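Side-chain contacts in hypothetical protein (Staphylococcus aureus subsp. aureus, PDB 1QYI), which is of unknown function but is probably a hydrolase of the haloacid dehalogenase (HAD) superfamily: residues 59-62 with 63-67; 99-102 with 103-107. All blocks are in the same frame, centred on the assembly; numbering follows the deposited sequence.

Interaction 1: 59-62 with 63-67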
loop_
_atom_site.group_PDB
_atom_site.type_symbol
_atom_site.label_atom_id
_atom_site.label_comp_id
_atom_site.label_asym_id
_atom_site.label_seq_id
_atom_site.Cartn_x
_atom_site.Cartn_y
_atom_site.Cartn_z
ATOM N N ILE A 59 -12.753 -1.096 13.219
ATOM C CA ILE A 59 -11.994 -2.275 12.807
ATOM C C ILE A 59 -10.594 -2.322 13.424
ATOM O O ILE A 59 -10.241 -3.302 14.076
ATOM C CB ILE A 59 -11.873 -2.356 11.252
ATOM C CG1 ILE A 59 -13.261 -2.370 10.610
ATOM C CG2 ILE A 59 -11.121 -3.624 10.846
ATOM C CD1 ILE A 59 -14.147 -3.523 11.075
ATOM N N PHE A 60 -9.807 -1.265 13.236
ATOM C CA PHE A 60 -8.447 -1.223 13.764
ATOM C C PHE A 60 -8.250 -0.670 15.183
ATOM O O PHE A 60 -7.122 -0.644 15.684
ATOM C CB PHE A 60 -7.530 -0.458 12.797
ATOM C CG PHE A 60 -7.407 -1.088 11.441
ATOM C CD1 PHE A 60 -7.059 -2.425 11.311
ATOM C CD2 PHE A 60 -7.626 -0.334 10.287
ATOM C CE1 PHE A 60 -6.930 -3.013 10.050
ATOM C CE2 PHE A 60 -7.499 -0.909 9.020
ATOM C CZ PHE A 60 -7.151 -2.249 8.900
ATOM N N GLN A 61 -9.334 -0.231 15.820
ATOM C CA GLN A 61 -9.280 0.308 17.179
ATOM C C GLN A 61 -8.297 1.473 17.314
ATOM O O GLN A 61 -7.266 1.371 17.990
ATOM C CB GLN A 61 -8.907 -0.800 18.159
ATOM C CG GLN A 61 -9.877 -1.957 18.152
ATOM C CD GLN A 61 -11.179 -1.637 18.858
ATOM O OE1 GLN A 61 -11.237 -1.581 20.086
ATOM N NE2 GLN A 61 -12.229 -1.412 18.081
ATOM N N LYS A 62 -8.625 2.585 16.670
ATOM C CA LYS A 62 -7.775 3.764 16.702
ATOM C C LYS A 62 -6.436 3.471 16.049
ATOM O O LYS A 62 -5.430 4.101 16.371
ATOM C CB LYS A 62 -7.545 4.248 18.139
ATOM C CG LYS A 62 -8.679 5.098 18.726
ATOM C CD LYS A 62 -8.924 6.365 17.903
ATOM C CE LYS A 62 -10.041 7.210 18.503
ATOM N NZ LYS A 62 -10.290 8.470 17.741
ATOM N N ASP A 63 -6.424 2.507 15.137
ATOM C CA ASP A 63 -5.201 2.153 14.428
ATOM C C ASP A 63 -4.186 1.390 15.270
ATOM O O ASP A 63 -3.052 1.157 14.834
ATOM C CB ASP A 63 -4.567 3.411 13.843
ATOM C CG ASP A 63 -5.248 3.851 12.568
ATOM O OD1 ASP A 63 -6.413 3.436 12.339
ATOM O OD2 ASP A 63 -4.630 4.619 11.800
ATOM N N LYS A 64 -4.600 0.992 16.470
ATOM C CA LYS A 64 -3.731 0.229 17.350
ATOM C C LYS A 64 -3.374 -1.102 16.679
ATOM O O LYS A 64 -2.211 -1.493 16.667
ATOM C CB LYS A 64 -4.425 0.022 18.708
ATOM C CG LYS A 64 -4.439 1.294 19.577
ATOM C CD LYS A 64 -4.954 1.080 21.007
ATOM C CE LYS A 64 -6.427 0.685 21.053
ATOM N NZ LYS A 64 -6.952 0.641 22.454
ATOM N N ILE A 65 -4.380 -1.771 16.109
ATOM C CA ILE A 65 -4.211 -3.050 15.406
ATOM C C ILE A 65 -3.349 -2.807 14.165
ATOM O O ILE A 65 -2.451 -3.587 13.843
ATOM C CB ILE A 65 -5.582 -3.627 14.931
ATOM C CG1 ILE A 65 -6.516 -3.846 16.120
ATOM C CG2 ILE A 65 -5.382 -4.966 14.227
ATOM C CD1 ILE A 65 -7.900 -4.333 15.724
ATOM N N LEU A 66 -3.632 -1.701 13.487
ATOM C CA LEU A 66 -2.931 -1.311 12.272
ATOM C C LEU A 66 -1.444 -1.021 12.490
ATOM O O LEU A 66 -0.617 -1.310 11.622
ATOM C CB LEU A 66 -3.626 -0.093 11.665
ATOM C CG LEU A 66 -3.000 0.616 10.463
ATOM C CD1 LEU A 66 -2.647 -0.375 9.359
ATOM C CD2 LEU A 66 -3.983 1.660 9.954
ATOM N N ASN A 67 -1.106 -0.456 13.647
ATOM C CA ASN A 67 0.284 -0.142 13.964
ATOM C C ASN A 67 1.044 -1.339 14.529
ATOM O O ASN A 67 2.271 -1.411 14.415
ATOM C CB ASN A 67 0.356 1.018 14.957
ATOM C CG ASN A 67 -0.091 2.327 14.349
ATOM O OD1 ASN A 67 0.397 2.726 13.290
ATOM N ND2 ASN A 67 -1.023 3.006 15.013
#
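The amide of Ile65 reaches back to the carbonyl O of Phe60 (N to O 3.0 Å, N-H...O angle 163°), and inside this loop Lys64 N bonds to Gln61 O at 3.1 Å, closing a type I' turn over Lys62 and Asp63. The inner donor stands well above the plane of the Gln61 carbonyl, the outer one much nearer the plane of its own. Gln61, Lys62 and Asp63 all have positive phi, so the chain leaves helix 49-60 and enters helix 64-71 within three residues. This joins consecutive helices of the helical region that follows the first strand, where many HAD proteins carry a cap. Leu66 CB lies over one face of the Phe60 ring, 4.2 Å from its centroid, a CH-pi contact; CG, anti to the amide nitrogen (chi1 173°), carries Leu66 CD2 to 4.2 Å from Phe60 CD2. At the ring edge, Ile65 CB lies 4.1 Å from Phe60 CD1, and Ile65 CD1 comes within 3.9 Å of Gln61 CG. These bulky apolar residues suit the buried side, which Val84 of helix 77-93 also lines. Asp63 suits the polar turn: the salt bridge of its OD2 with Arg56 ties the turn to helix 49-60.

Interaction 2: 99-102 with 103-107; sequences DEIE and AFMYQ
Glu102 and Tyr106, and Ile101 and Met105, touch one turn apart on helix 98-106, over backbone hydrogen bonds. Met105 N to Ile101 O is short (2.8 Å) and nearly collinear with the carbonyl; Phe104 N to Glu100 O is longer at 3.3 Å but straight (169°). Tyr106 N lies 2.8 Å from Glu102 O in a weak, bent bond. As the helix runs out, Ala103 O accepts from Tyr106 N and Gln107 N, and Lys114 NZ bonds to the carbonyls of Phe104 and Gln107, where the helix dipole would probably favour a positive charge. At the other end, Glu100 OE1 accepts from Ser97 N, one half of a capping box. Apolar Ile101, Phe104 and Met105 suit the buried side. CG of Met105 (selenomethionine), beside its backbone N (chi1 -58°), turns back to 3.7 Å from Ile101 CG2, the two side chains side by side and pointing the same way; Phe104 packs on Leu89 and Leu93 of helix 77-93. Glu102 and Tyr106 suit the partly exposed side, where Glu102 CB lies in the Tyr106 ring plane at its edge, 3.8 Å from Tyr106 CD2. Glu102 OE1 approaches CE2 of Tyr106 at 3.7 Å, the carboxylate turned 79° from the ring.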
loop_
_atom_site.group_PDB
_atom_site.type_symbol
_atom_site.label_atom_id
_atom_site.label_comp_id
_atom_site.label_asym_id
_atom_site.label_seq_id
_atom_site.Cartn_x
_atom_site.Cartn_y
_atom_site.Cartn_z
ATOM N N ASP A 99 -19.555 -29.852 13.640
ATOM C CA ASP A 99 -20.041 -30.307 12.339
ATOM C C ASP A 99 -20.183 -29.155 11.349
ATOM O O ASP A 99 -19.747 -29.249 10.196
ATOM C CB ASP A 99 -21.377 -31.034 12.501
ATOM C CG ASP A 99 -21.196 -32.488 12.852
ATOM O OD1 ASP A 99 -20.228 -32.809 13.589
ATOM O OD2 ASP A 99 -22.024 -33.309 12.402
ATOM N N GLU A 100 -20.790 -28.067 11.806
ATOM C CA GLU A 100 -20.986 -26.903 10.959
ATOM C C GLU A 100 -19.629 -26.335 10.541
ATOM O O GLU A 100 -19.462 -25.852 9.421
ATOM C CB GLU A 100 -21.817 -25.867 11.719
ATOM C CG GLU A 100 -23.117 -26.457 12.240
ATOM C CD GLU A 100 -23.956 -25.480 13.037
ATOM O OE1 GLU A 100 -23.438 -24.873 14.000
ATOM O OE2 GLU A 100 -25.150 -25.334 12.706
ATOM N N ILE A 101 -18.657 -26.423 11.444
ATOM C CA ILE A 101 -17.315 -25.929 11.177
ATOM C C ILE A 101 -16.664 -26.694 10.030
ATOM O O ILE A 101 -16.260 -26.108 9.021
ATOM C CB ILE A 101 -16.419 -26.059 12.420
ATOM C CG1 ILE A 101 -16.957 -25.157 13.531
ATOM C CG2 ILE A 101 -14.987 -25.690 12.074
ATOM C CD1 ILE A 101 -16.137 -25.182 14.805
ATOM N N GLU A 102 -16.561 -28.006 10.191
ATOM C CA GLU A 102 -15.956 -28.848 9.172
ATOM C C GLU A 102 -16.616 -28.624 7.813
ATOM O O GLU A 102 -15.997 -28.829 6.766
ATOM C CB GLU A 102 -16.078 -30.310 9.573
ATOM C CG GLU A 102 -15.592 -30.585 10.973
ATOM C CD GLU A 102 -14.843 -31.893 11.077
ATOM O OE1 GLU A 102 -13.685 -31.946 10.608
ATOM O OE2 GLU A 102 -15.422 -32.866 11.612
ATOM N N ALA A 103 -17.873 -28.192 7.834
ATOM C CA ALA A 103 -18.596 -27.938 6.597
ATOM C C ALA A 103 -17.965 -26.763 5.869
ATOM O O ALA A 103 -17.517 -26.884 4.732
ATOM C CB ALA A 103 -20.057 -27.644 6.893
ATOM N N PHE A 104 -17.936 -25.621 6.540
ATOM C CA PHE A 104 -17.365 -24.412 5.974
ATOM C C PHE A 104 -15.878 -24.601 5.682
ATOM O O PHE A 104 -15.352 -24.059 4.708
ATOM C CB PHE A 104 -17.564 -23.253 6.953
ATOM C CG PHE A 104 -16.791 -22.015 6.601
ATOM C CD1 PHE A 104 -17.273 -21.121 5.644
ATOM C CD2 PHE A 104 -15.560 -21.759 7.209
ATOM C CE1 PHE A 104 -16.542 -19.993 5.293
ATOM C CE2 PHE A 104 -14.819 -20.639 6.869
ATOM C CZ PHE A 104 -15.312 -19.750 5.906
HETATM N N MSE A 105 -15.204 -25.382 6.518
HETATM C CA MSE A 105 -13.768 -25.609 6.347
HETATM C C MSE A 105 -13.383 -26.650 5.300
HETATM O O MSE A 105 -12.251 -26.642 4.819
HETATM C CB MSE A 105 -13.139 -26.016 7.685
HETATM C CG MSE A 105 -13.310 -25.009 8.816
HETATM SE SE MSE A 105 -12.042 -23.534 8.777
HETATM C CE MSE A 105 -10.462 -24.503 9.353
ATOM N N TYR A 106 -14.301 -27.538 4.936
ATOM C CA TYR A 106 -13.955 -28.588 3.981
ATOM C C TYR A 106 -14.912 -28.816 2.804
ATOM O O TYR A 106 -14.697 -29.719 1.992
ATOM C CB TYR A 106 -13.759 -29.899 4.754
ATOM C CG TYR A 106 -12.728 -29.799 5.858
ATOM C CD1 TYR A 106 -11.373 -29.696 5.557
ATOM C CD2 TYR A 106 -13.109 -29.756 7.201
ATOM C CE1 TYR A 106 -10.417 -29.550 6.561
ATOM C CE2 TYR A 106 -12.155 -29.609 8.217
ATOM C CZ TYR A 106 -10.814 -29.503 7.885
ATOM O OH TYR A 106 -9.862 -29.333 8.864
ATOM N N GLN A 107 -15.962 -28.006 2.712
ATOM C CA GLN A 107 -16.935 -28.142 1.628
ATOM C C GLN A 107 -16.256 -27.775 0.299
ATOM O O GLN A 107 -15.421 -26.865 0.241
ATOM C CB GLN A 107 -18.150 -27.230 1.886
ATOM C CG GLN A 107 -19.520 -27.767 1.424
ATOM C CD GLN A 107 -20.093 -28.853 2.340
ATOM O OE1 GLN A 107 -21.291 -29.163 2.291
ATOM N NE2 GLN A 107 -19.235 -29.441 3.174
#

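From the N terminus, the chain passes strand 3-6 of the parallel sheet and enters a long run of helices before returning to the sheet at strand 233-237; both interactions lie in this run. Interaction 1 closes the tight turn between helices 49-60 and 64-71, and interaction 2 follows within the single helix 98-106. They are in series, neither nested nor crossed, with nearest atoms about 17 Å apart and no touch. Helix 77-93 lies between them in sequence and meets both: Met80 and Val84 face residues of interaction 1, while Leu89 and Leu93, further along, receive Phe104 of interaction 2. One helix thus links the turn to the more distant helix 98-106.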